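Local structure of ecto-NAD+ glycohydrolase (CD38 molecule) (Bos taurus, 3GC6) at residues Val165-Asn170 with Ser181-Val186; Asn175-Met180 with Arg219-Ile224; Met104-Thr109 with Glu151-Arg156. The protein is a disulfide-bonded, glycosylated ectoenzyme of the ADP-ribosyl cyclase family. The protein carries 1 engineered substitution. All coordinates share one frame; numbering follows the deposited sequence.

Interaction 1 (Val165-Asn170 with Ser181-Val186); sequences VRVVLN and SIFGRV. With NAG (2-acetamido-2-deoxy-beta-D-glucopyranose), chain C; SO4 (sulfate ion), chain G.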
loop_
_atom_site.group_PDB
_atom_site.type_symbol
_atom_site.label_atom_id
_atom_site.label_comp_id
_atom_site.label_asym_id
_atom_site.label_seq_id
_atom_site.Cartn_x
_atom_site.Cartn_y
_atom_site.Cartn_z
ATOM N N VAL A 165 -5.434 26.305 -7.592
ATOM C CA VAL A 165 -5.816 25.861 -6.234
ATOM C C VAL A 165 -7.108 26.574 -5.819
ATOM O O VAL A 165 -7.394 27.673 -6.305
ATOM C CB VAL A 165 -4.726 26.082 -5.153
ATOM C CG1 VAL A 165 -3.418 25.390 -5.586
ATOM C CG2 VAL A 165 -4.489 27.552 -4.910
ATOM N N ARG A 166 -7.865 25.950 -4.914
ATOM C CA ARG A 166 -9.146 26.506 -4.480
ATOM C C ARG A 166 -9.111 26.660 -2.976
ATOM O O ARG A 166 -8.515 25.845 -2.273
ATOM C CB ARG A 166 -10.298 25.582 -4.928
ATOM C CG ARG A 166 -10.389 25.501 -6.464
ATOM C CD ARG A 166 -11.022 24.234 -7.012
ATOM N NE ARG A 166 -11.223 24.417 -8.457
ATOM C CZ ARG A 166 -10.383 23.960 -9.379
ATOM N NH1 ARG A 166 -9.320 23.255 -9.002
ATOM N NH2 ARG A 166 -10.620 24.183 -10.679
ATOM N N VAL A 167 -9.628 27.775 -2.462
ATOM C CA VAL A 167 -9.835 27.888 -1.010
ATOM C C VAL A 167 -11.301 28.127 -0.686
ATOM O O VAL A 167 -11.986 28.886 -1.377
ATOM C CB VAL A 167 -8.953 28.984 -0.333
ATOM C CG1 VAL A 167 -9.259 30.370 -0.895
ATOM C CG2 VAL A 167 -9.142 28.982 1.185
ATOM N N VAL A 168 -11.773 27.452 0.360
ATOM C CA VAL A 168 -13.154 27.609 0.844
ATOM C C VAL A 168 -13.128 28.425 2.133
ATOM O O VAL A 168 -12.566 28.004 3.143
ATOM C CB VAL A 168 -13.739 26.232 1.161
ATOM C CG1 VAL A 168 -15.204 26.343 1.568
ATOM C CG2 VAL A 168 -13.629 25.328 -0.065
ATOM N N LEU A 169 -13.777 29.589 2.080
ATOM C CA LEU A 169 -13.785 30.527 3.192
ATOM C C LEU A 169 -15.221 30.797 3.674
ATOM O O LEU A 169 -16.178 30.519 2.953
ATOM C CB LEU A 169 -13.112 31.832 2.779
ATOM C CG LEU A 169 -11.647 31.680 2.385
ATOM C CD1 LEU A 169 -11.081 33.023 1.919
ATOM C CD2 LEU A 169 -10.798 31.182 3.568
ATOM N N ASN A 170 -15.328 31.335 4.884
ATOM C CA ASN A 170 -16.622 31.439 5.568
ATOM C C ASN A 170 -17.230 32.826 5.441
ATOM O O ASN A 170 -16.779 33.746 6.112
ATOM C CB ASN A 170 -16.410 31.096 7.039
ATOM C CG ASN A 170 -17.709 30.792 7.761
ATOM O OD1 ASN A 170 -18.736 31.436 7.515
ATOM N ND2 ASN A 170 -17.657 29.777 8.635
ATOM N N SER A 181 -4.845 32.954 11.320
ATOM C CA SER A 181 -5.219 31.552 11.140
ATOM C C SER A 181 -4.072 30.798 10.502
ATOM O O SER A 181 -3.143 31.400 9.970
ATOM C CB SER A 181 -6.451 31.431 10.229
ATOM O OG SER A 181 -6.142 31.800 8.890
ATOM N N ILE A 182 -4.127 29.473 10.571
ATOM C CA ILE A 182 -3.064 28.702 9.937
ATOM C C ILE A 182 -3.045 28.969 8.419
ATOM O O ILE A 182 -1.992 29.012 7.795
ATOM C CB ILE A 182 -3.122 27.182 10.274
ATOM C CG1 ILE A 182 -1.843 26.482 9.822
ATOM C CG2 ILE A 182 -4.418 26.514 9.752
ATOM C CD1 ILE A 182 -1.627 25.168 10.547
ATOM N N PHE A 183 -4.227 29.146 7.838
ATOM C CA PHE A 183 -4.283 29.442 6.410
ATOM C C PHE A 183 -3.607 30.791 6.115
ATOM O O PHE A 183 -2.813 30.943 5.173
ATOM C CB PHE A 183 -5.731 29.466 5.884
ATOM C CG PHE A 183 -5.820 29.981 4.470
ATOM C CD1 PHE A 183 -5.311 29.242 3.421
ATOM C CD2 PHE A 183 -6.387 31.219 4.208
ATOM C CE1 PHE A 183 -5.346 29.719 2.107
ATOM C CE2 PHE A 183 -6.472 31.716 2.909
ATOM C CZ PHE A 183 -5.942 30.964 1.842
ATOM N N GLY A 184 -3.895 31.778 6.952
ATOM C CA GLY A 184 -3.402 33.129 6.681
ATOM C C GLY A 184 -1.940 33.324 7.063
ATOM O O GLY A 184 -1.240 34.117 6.459
ATOM N N ARG A 185 -1.501 32.608 8.089
ATOM C CA ARG A 185 -0.158 32.820 8.633
ATOM C C ARG A 185 0.880 31.910 7.963
ATOM O O ARG A 185 2.033 32.329 7.741
ATOM C CB ARG A 185 -0.181 32.557 10.147
ATOM C CG ARG A 185 1.185 32.645 10.832
ATOM C CD ARG A 185 1.120 32.257 12.329
ATOM N NE ARG A 185 0.621 30.895 12.573
ATOM C CZ ARG A 185 -0.626 30.648 12.972
ATOM N NH1 ARG A 185 -1.446 31.671 13.163
ATOM N NH2 ARG A 185 -1.065 29.414 13.178
ATOM N N VAL A 186 0.460 30.681 7.627
ATOM C CA VAL A 186 1.386 29.656 7.163
ATOM C C VAL A 186 1.142 29.221 5.716
ATOM O O VAL A 186 2.089 29.013 4.951
ATOM C CB VAL A 186 1.346 28.393 8.084
ATOM C CG1 VAL A 186 2.360 27.386 7.605
ATOM C CG2 VAL A 186 1.626 28.772 9.529
HETATM C C1 NAG C . -18.776 29.561 9.558
HETATM C C2 NAG C . -19.335 28.181 9.176
HETATM C C3 NAG C . -20.304 27.700 10.272
HETATM C C4 NAG C . -19.761 27.862 11.699
HETATM C C5 NAG C . -19.178 29.263 11.871
HETATM C C6 NAG C . -18.502 29.476 13.237
HETATM C C7 NAG C . -19.505 27.682 6.776
HETATM C C8 NAG C . -20.226 27.978 5.498
HETATM N N2 NAG C . -20.037 28.222 7.889
HETATM O O3 NAG C . -20.703 26.366 10.026
HETATM O O4 NAG C . -20.813 27.650 12.654
HETATM O O5 NAG C . -18.207 29.463 10.857
HETATM O O6 NAG C . -17.554 28.456 13.484
HETATM O O7 NAG C . -18.494 26.974 6.775
HETATM S S SO4 G . -7.272 28.144 12.536
HETATM O O1 SO4 G . -5.844 28.356 12.303
HETATM O O2 SO4 G . -7.464 26.774 12.981
HETATM O O3 SO4 G . -7.650 29.084 13.596
HETATM O O4 SO4 G . -8.070 28.432 11.345
#
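Phe183, on the first turn of helix 182-187, lays one face of its ring against Val167 of strand 164-170; strand and helix are the first two elements of a beta-alpha-beta unit that runs on into strand 196-203 of the parallel sheet. Val167 CG2 sits over the face, off-centre toward the rim, 4.1 Å from the ring centroid and 3.8 Å from Phe183 CZ. Phe183 CG lies opposite its own backbone N about the first torsion (chi1 171°), which carries the ring from the helix to the sheet. Leu169 CD2 approaches the same ring obliquely, 4.4 Å from Phe183 CE2. Phe86 and Leu197, on the two neighbouring strands, close in around Val167.

The helix start is fixed by polar bonds. Ser181 is the N-cap: its OG accepts from Gly184 N at 3.0 Å and is also hydrogen-bonded to Asp178 O. The next amide, Ile182 N, donates to O1 of a sulfate ion at 2.7 Å (N-H...O angle 161°), probably from the crystallisation liquor. At the end of the strand Asn170 carries the glycan, its OD1 bonded to Ser172 N and its ND2 to Lys89 O; the covalent link joins Asn170 ND2 to C1 of N-acetylglucosamine at 1.5 Å.

Interaction 2 (Asn175-Met180 with Arg219-Ile224); sequences NAFDSM and RKLKSI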
loop_
_atom_site.group_PDB
_atom_site.type_symbol
_atom_site.label_atom_id
_atom_site.label_comp_id
_atom_site.label_asym_id
_atom_site.label_seq_id
_atom_site.Cartn_x
_atom_site.Cartn_y
_atom_site.Cartn_z
ATOM N N ASN A 175 -14.892 38.443 9.241
ATOM C CA ASN A 175 -13.688 38.409 8.428
ATOM C C ASN A 175 -13.364 37.017 7.922
ATOM O O ASN A 175 -12.827 36.181 8.642
ATOM C CB ASN A 175 -12.516 39.034 9.174
ATOM C CG ASN A 175 -12.791 40.486 9.531
ATOM O OD1 ASN A 175 -12.920 40.825 10.713
ATOM N ND2 ASN A 175 -12.954 41.340 8.525
ATOM N N ALA A 176 -13.695 36.790 6.661
ATOM C CA ALA A 176 -13.507 35.447 6.082
ATOM C C ALA A 176 -12.027 35.067 5.993
ATOM O O ALA A 176 -11.688 33.881 6.000
ATOM C CB ALA A 176 -14.159 35.365 4.694
ATOM N N PHE A 177 -11.148 36.067 5.877
ATOM C CA PHE A 177 -9.702 35.833 5.908
ATOM C C PHE A 177 -9.138 36.344 7.225
ATOM O O PHE A 177 -9.249 37.535 7.531
ATOM C CB PHE A 177 -8.959 36.532 4.755
ATOM C CG PHE A 177 -7.462 36.319 4.810
ATOM C CD1 PHE A 177 -6.920 35.075 4.510
ATOM C CD2 PHE A 177 -6.599 37.338 5.176
ATOM C CE1 PHE A 177 -5.533 34.851 4.572
ATOM C CE2 PHE A 177 -5.222 37.132 5.225
ATOM C CZ PHE A 177 -4.689 35.890 4.942
ATOM N N ASP A 178 -8.553 35.435 7.997
ATOM C CA ASP A 178 -7.951 35.784 9.287
ATOM C C ASP A 178 -6.451 35.620 9.142
ATOM O O ASP A 178 -5.954 34.499 8.954
ATOM C CB ASP A 178 -8.508 34.838 10.343
ATOM C CG ASP A 178 -7.895 35.032 11.726
ATOM O OD1 ASP A 178 -7.031 35.906 11.914
ATOM O OD2 ASP A 178 -8.304 34.260 12.618
ATOM N N SER A 179 -5.716 36.728 9.192
ATOM C CA SER A 179 -4.270 36.688 8.976
ATOM C C SER A 179 -3.541 35.834 10.019
ATOM O O SER A 179 -2.404 35.414 9.795
ATOM C CB SER A 179 -3.685 38.107 8.980
ATOM O OG SER A 179 -3.843 38.688 10.255
ATOM N N MET A 180 -4.182 35.570 11.149
ATOM C CA MET A 180 -3.524 34.799 12.199
ATOM C C MET A 180 -3.994 33.343 12.271
ATOM O O MET A 180 -3.583 32.585 13.157
ATOM C CB MET A 180 -3.641 35.519 13.543
ATOM C CG MET A 180 -2.852 36.819 13.588
ATOM S SD MET A 180 -1.068 36.552 13.726
ATOM C CE MET A 180 -0.577 36.212 12.036
ATOM N N ARG A 219 -9.019 41.806 1.039
ATOM C CA ARG A 219 -7.971 42.701 0.533
ATOM C C ARG A 219 -6.602 42.290 1.075
ATOM O O ARG A 219 -5.599 42.302 0.339
ATOM C CB ARG A 219 -8.281 44.151 0.922
ATOM C CG ARG A 219 -7.389 45.128 0.190
ATOM C CD ARG A 219 -7.569 46.522 0.764
ATOM N NE ARG A 219 -6.585 47.485 0.283
ATOM C CZ ARG A 219 -6.208 48.549 0.984
ATOM N NH1 ARG A 219 -6.726 48.750 2.196
ATOM N NH2 ARG A 219 -5.311 49.399 0.490
ATOM N N LYS A 220 -6.548 41.913 2.351
ATOM C CA LYS A 220 -5.295 41.445 2.938
ATOM C C LYS A 220 -4.781 40.192 2.245
ATOM O O LYS A 220 -3.585 40.048 2.021
ATOM C CB LYS A 220 -5.447 41.158 4.436
ATOM C CG LYS A 220 -5.629 42.406 5.278
ATOM C CD LYS A 220 -5.807 42.055 6.766
ATOM C CE LYS A 220 -5.997 43.370 7.561
ATOM N NZ LYS A 220 -6.550 43.133 8.932
ATOM N N LEU A 221 -5.688 39.271 1.922
ATOM C CA LEU A 221 -5.301 38.058 1.212
ATOM C C LEU A 221 -4.793 38.402 -0.177
ATOM O O LEU A 221 -3.787 37.854 -0.636
ATOM C CB LEU A 221 -6.491 37.073 1.123
ATOM C CG LEU A 221 -6.266 35.835 0.251
ATOM C CD1 LEU A 221 -5.077 35.056 0.831
ATOM C CD2 LEU A 221 -7.529 34.965 0.250
ATOM N N LYS A 222 -5.506 39.289 -0.862
ATOM C CA LYS A 222 -5.101 39.735 -2.190
ATOM C C LYS A 222 -3.671 40.257 -2.138
ATOM O O LYS A 222 -2.836 39.949 -2.996
ATOM C CB LYS A 222 -6.054 40.829 -2.696
ATOM C CG LYS A 222 -5.676 41.532 -4.016
ATOM C CD LYS A 222 -5.823 40.650 -5.223
ATOM C CE LYS A 222 -5.518 41.440 -6.518
ATOM N NZ LYS A 222 -5.335 40.480 -7.661
ATOM N N SER A 223 -3.379 41.069 -1.122
ATOM C CA SER A 223 -2.041 41.642 -1.000
ATOM C C SER A 223 -0.986 40.549 -0.851
ATOM O O SER A 223 0.098 40.613 -1.456
ATOM C CB SER A 223 -1.985 42.638 0.168
ATOM O OG SER A 223 -0.657 43.073 0.410
ATOM N N ILE A 224 -1.293 39.511 -0.063
ATOM C CA ILE A 224 -0.359 38.401 0.108
ATOM C C ILE A 224 -0.144 37.699 -1.242
ATOM O O ILE A 224 0.988 37.420 -1.634
ATOM C CB ILE A 224 -0.858 37.397 1.161
ATOM C CG1 ILE A 224 -0.832 38.045 2.563
ATOM C CG2 ILE A 224 -0.029 36.112 1.120
ATOM C CD1 ILE A 224 -1.516 37.203 3.628
#
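Phe177 projects from the loop between strand 164-170 and helix 182-187 and rests its ring on one side of helix 216-227, so that the connection inside a beta-alpha-beta unit is packed against the helix that precedes strand 231-239 of the parallel sheet. The ring meets the helix mainly by a face. Leu221 CB stands over its centre, 3.9 Å from the centroid, a CH-pi contact in which the two side chains run nearly perpendicular. Farther along the leucine, CD1 reaches Phe177 CE1 at 3.8 Å; with Leu221 CG trans to the backbone N (chi1 173°) and chi2 60°, this branch lies on the same face of the ring as CB, outward of CE1.

Two more helix residues meet the ring at a slant. Ile224, one turn on, brings the end of its chain, CD1, to 3.7 Å from Phe177 CZ. Lys220 takes part through its methylene base, CB lying 4.1 Å from Phe177 CD2, while its extended chain carries the ammonium away from the ring. Leu221 also touches Phe232, which joins this face of the helix to strand 231-239.

Polar bonds of Phe177 and its neighbour Asp178 hold the loop. Phe177 N is bonded to Ser217 OG at the start of the same helix, and Asp178 OD2 forms a salt bridge with Lys89. Asp178 also closes an Asx turn: its OD1 accepts from Met180 N at 3.0 Å, the N-H arriving from above the carboxylate plane, 55° out of it.

Interaction 3 (Met104-Thr109 with Glu151-Arg156); sequences MTLEDT and EVLSER
A short 3-10 turn, 106-108, between helices 91-101 and 110-115 presses Leu106 against helix 145-159 in the buried interior of the chain. The leucine divides its two methyls between two consecutive helix residues: CD1 lies 3.7 Å from Leu153 CD2, and CD2 lies 3.5 Å from Ser154 OG. Leu106 CG is trans to its backbone N (chi1 -178°), directing the fork at the helix; Leu153 meets it at a slant. The hydroxyl of Ser154 has its polar partners on its own helix and the next one, Trp150 O and Gln187 NE2, and toward Leu106 it makes a van der Waals contact.

In this fold of the ADP-ribosyl cyclase family the turn leads straight into helix 110-115, whose N-cap is Thr109. Thr109 OG1 caps Gly112 N and donates to Leu106 O at 2.7 Å, in the carbonyl plane; Leu106 O also takes Thr109 N, so two bonds grip that one carbonyl. The same hydroxyl oxygen lies 4.2 Å from Leu153 CD2. Asp108, at the end of the turn, folds back to its start, where the lone pair of OD2 anti to the other carboxylate oxygen receives Thr105 N at 2.9 Å.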
loop_
_atom_site.group_PDB
_atom_site.type_symbol
_atom_site.label_atom_id
_atom_site.label_comp_id
_atom_site.label_asym_id
_atom_site.label_seq_id
_atom_site.Cartn_x
_atom_site.Cartn_y
_atom_site.Cartn_z
ATOM N N MET A 104 -8.397 17.254 -2.938
ATOM C CA MET A 104 -7.719 16.908 -1.691
ATOM C C MET A 104 -7.399 18.127 -0.819
ATOM O O MET A 104 -6.702 19.056 -1.276
ATOM C CB MET A 104 -6.415 16.138 -1.935
ATOM C CG MET A 104 -6.608 14.878 -2.730
ATOM S SD MET A 104 -5.008 14.105 -3.185
ATOM C CE MET A 104 -4.594 13.721 -1.579
ATOM N N THR A 105 -7.924 18.129 0.410
ATOM C CA THR A 105 -7.468 19.058 1.452
ATOM C C THR A 105 -6.191 18.514 2.117
ATOM O O THR A 105 -5.773 17.392 1.822
ATOM C CB THR A 105 -8.511 19.257 2.583
ATOM O OG1 THR A 105 -8.683 18.028 3.296
ATOM C CG2 THR A 105 -9.875 19.695 1.997
ATOM N N LEU A 106 -5.648 19.304 3.048
ATOM C CA LEU A 106 -4.462 18.876 3.790
ATOM C C LEU A 106 -4.772 17.571 4.515
ATOM O O LEU A 106 -3.915 16.703 4.630
ATOM C CB LEU A 106 -4.068 19.965 4.786
ATOM C CG LEU A 106 -2.801 19.726 5.627
ATOM C CD1 LEU A 106 -1.611 19.514 4.714
ATOM C CD2 LEU A 106 -2.577 20.878 6.604
ATOM N N GLU A 107 -6.002 17.448 5.012
ATOM C CA GLU A 107 -6.394 16.259 5.768
ATOM C C GLU A 107 -6.653 15.050 4.886
ATOM O O GLU A 107 -6.942 13.960 5.388
ATOM C CB GLU A 107 -7.606 16.589 6.648
ATOM C CG GLU A 107 -7.349 17.647 7.687
ATOM C CD GLU A 107 -7.251 19.070 7.120
ATOM O OE1 GLU A 107 -7.827 19.347 6.051
ATOM O OE2 GLU A 107 -6.639 19.939 7.750
ATOM N N ASP A 108 -6.519 15.227 3.568
ATOM C CA ASP A 108 -6.654 14.133 2.620
ATOM C C ASP A 108 -5.291 13.636 2.107
ATOM O O ASP A 108 -5.224 12.731 1.285
ATOM C CB ASP A 108 -7.553 14.551 1.452
ATOM C CG ASP A 108 -8.969 14.881 1.891
ATOM O OD1 ASP A 108 -9.586 14.009 2.576
ATOM O OD2 ASP A 108 -9.482 15.975 1.541
ATOM N N THR A 109 -4.193 14.279 2.545
ATOM C CA THR A 109 -2.862 13.741 2.280
ATOM C C THR A 109 -2.646 12.561 3.237
ATOM O O THR A 109 -3.377 12.419 4.224
ATOM C CB THR A 109 -1.763 14.810 2.552
ATOM O OG1 THR A 109 -1.764 15.215 3.927
ATOM C CG2 THR A 109 -1.993 16.037 1.643
ATOM N N GLU A 151 1.834 23.026 11.284
ATOM C CA GLU A 151 2.510 24.172 10.667
ATOM C C GLU A 151 3.426 23.670 9.550
ATOM O O GLU A 151 3.376 24.190 8.418
ATOM C CB GLU A 151 3.259 24.966 11.759
ATOM C CG GLU A 151 4.442 25.813 11.390
ATOM C CD GLU A 151 5.282 26.081 12.662
ATOM O OE1 GLU A 151 4.680 26.465 13.695
ATOM O OE2 GLU A 151 6.506 25.853 12.666
ATOM N N VAL A 152 4.279 22.677 9.819
ATOM C CA VAL A 152 5.223 22.274 8.795
ATOM C C VAL A 152 4.506 21.506 7.676
ATOM O O VAL A 152 4.852 21.647 6.495
ATOM C CB VAL A 152 6.430 21.488 9.368
ATOM C CG1 VAL A 152 5.984 20.243 10.035
ATOM C CG2 VAL A 152 7.462 21.217 8.243
ATOM N N LEU A 153 3.511 20.704 8.036
ATOM C CA LEU A 153 2.750 20.030 6.977
ATOM C C LEU A 153 2.098 21.066 6.075
ATOM O O LEU A 153 2.075 20.908 4.845
ATOM C CB LEU A 153 1.683 19.077 7.531
ATOM C CG LEU A 153 1.285 17.937 6.582
ATOM C CD1 LEU A 153 2.444 16.927 6.380
ATOM C CD2 LEU A 153 0.020 17.264 7.096
ATOM N N SER A 154 1.545 22.097 6.694
ATOM C CA SER A 154 0.876 23.190 5.927
ATOM C C SER A 154 1.840 23.882 4.978
ATOM O O SER A 154 1.502 24.193 3.824
ATOM C CB SER A 154 0.315 24.246 6.889
ATOM O OG SER A 154 -0.830 23.765 7.546
ATOM N N GLU A 155 3.038 24.182 5.469
ATOM C CA GLU A 155 4.077 24.823 4.618
ATOM C C GLU A 155 4.410 23.982 3.421
ATOM O O GLU A 155 4.474 24.484 2.292
ATOM C CB GLU A 155 5.362 25.067 5.422
ATOM C CG GLU A 155 5.186 26.096 6.512
ATOM C CD GLU A 155 6.489 26.432 7.231
ATOM O OE1 GLU A 155 7.434 25.627 7.173
ATOM O OE2 GLU A 155 6.550 27.497 7.886
ATOM N N ARG A 156 4.627 22.683 3.641
ATOM C CA ARG A 156 5.062 21.828 2.545
ATOM C C ARG A 156 3.915 21.667 1.537
ATOM O O ARG A 156 4.129 21.701 0.326
ATOM C CB ARG A 156 5.568 20.497 3.067
ATOM C CG ARG A 156 6.832 20.639 3.938
ATOM C CD ARG A 156 8.046 21.001 3.073
ATOM N NE ARG A 156 8.368 19.914 2.149
ATOM C CZ ARG A 156 9.244 18.942 2.419
ATOM N NH1 ARG A 156 9.879 18.936 3.584
ATOM N NH2 ARG A 156 9.474 17.977 1.532
#

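From the N terminus, interaction 3 comes first: it closes a loop of 41 residues, bringing the turn before helix 110-115 onto helix 145-159, and is complete before the others begin. Strand 164-170 follows that helix and opens interaction 1, closing a ten-residue loop as helix 182-187 returns onto the strand. Interaction 2 starts within that loop, at 175-180, and ends beyond it on helix 216-227, so interactions 1 and 2 cross. They touch where Gly184 CA packs on Phe177 CE1 at 3.5 Å. Helix 182-187 also meets helix 145-159, Val186 lying against Ser154 and Glu155, and thus joins the sheet side to interaction 3. Interactions 2 and 3 stay about 10 Å apart at their nearest atoms.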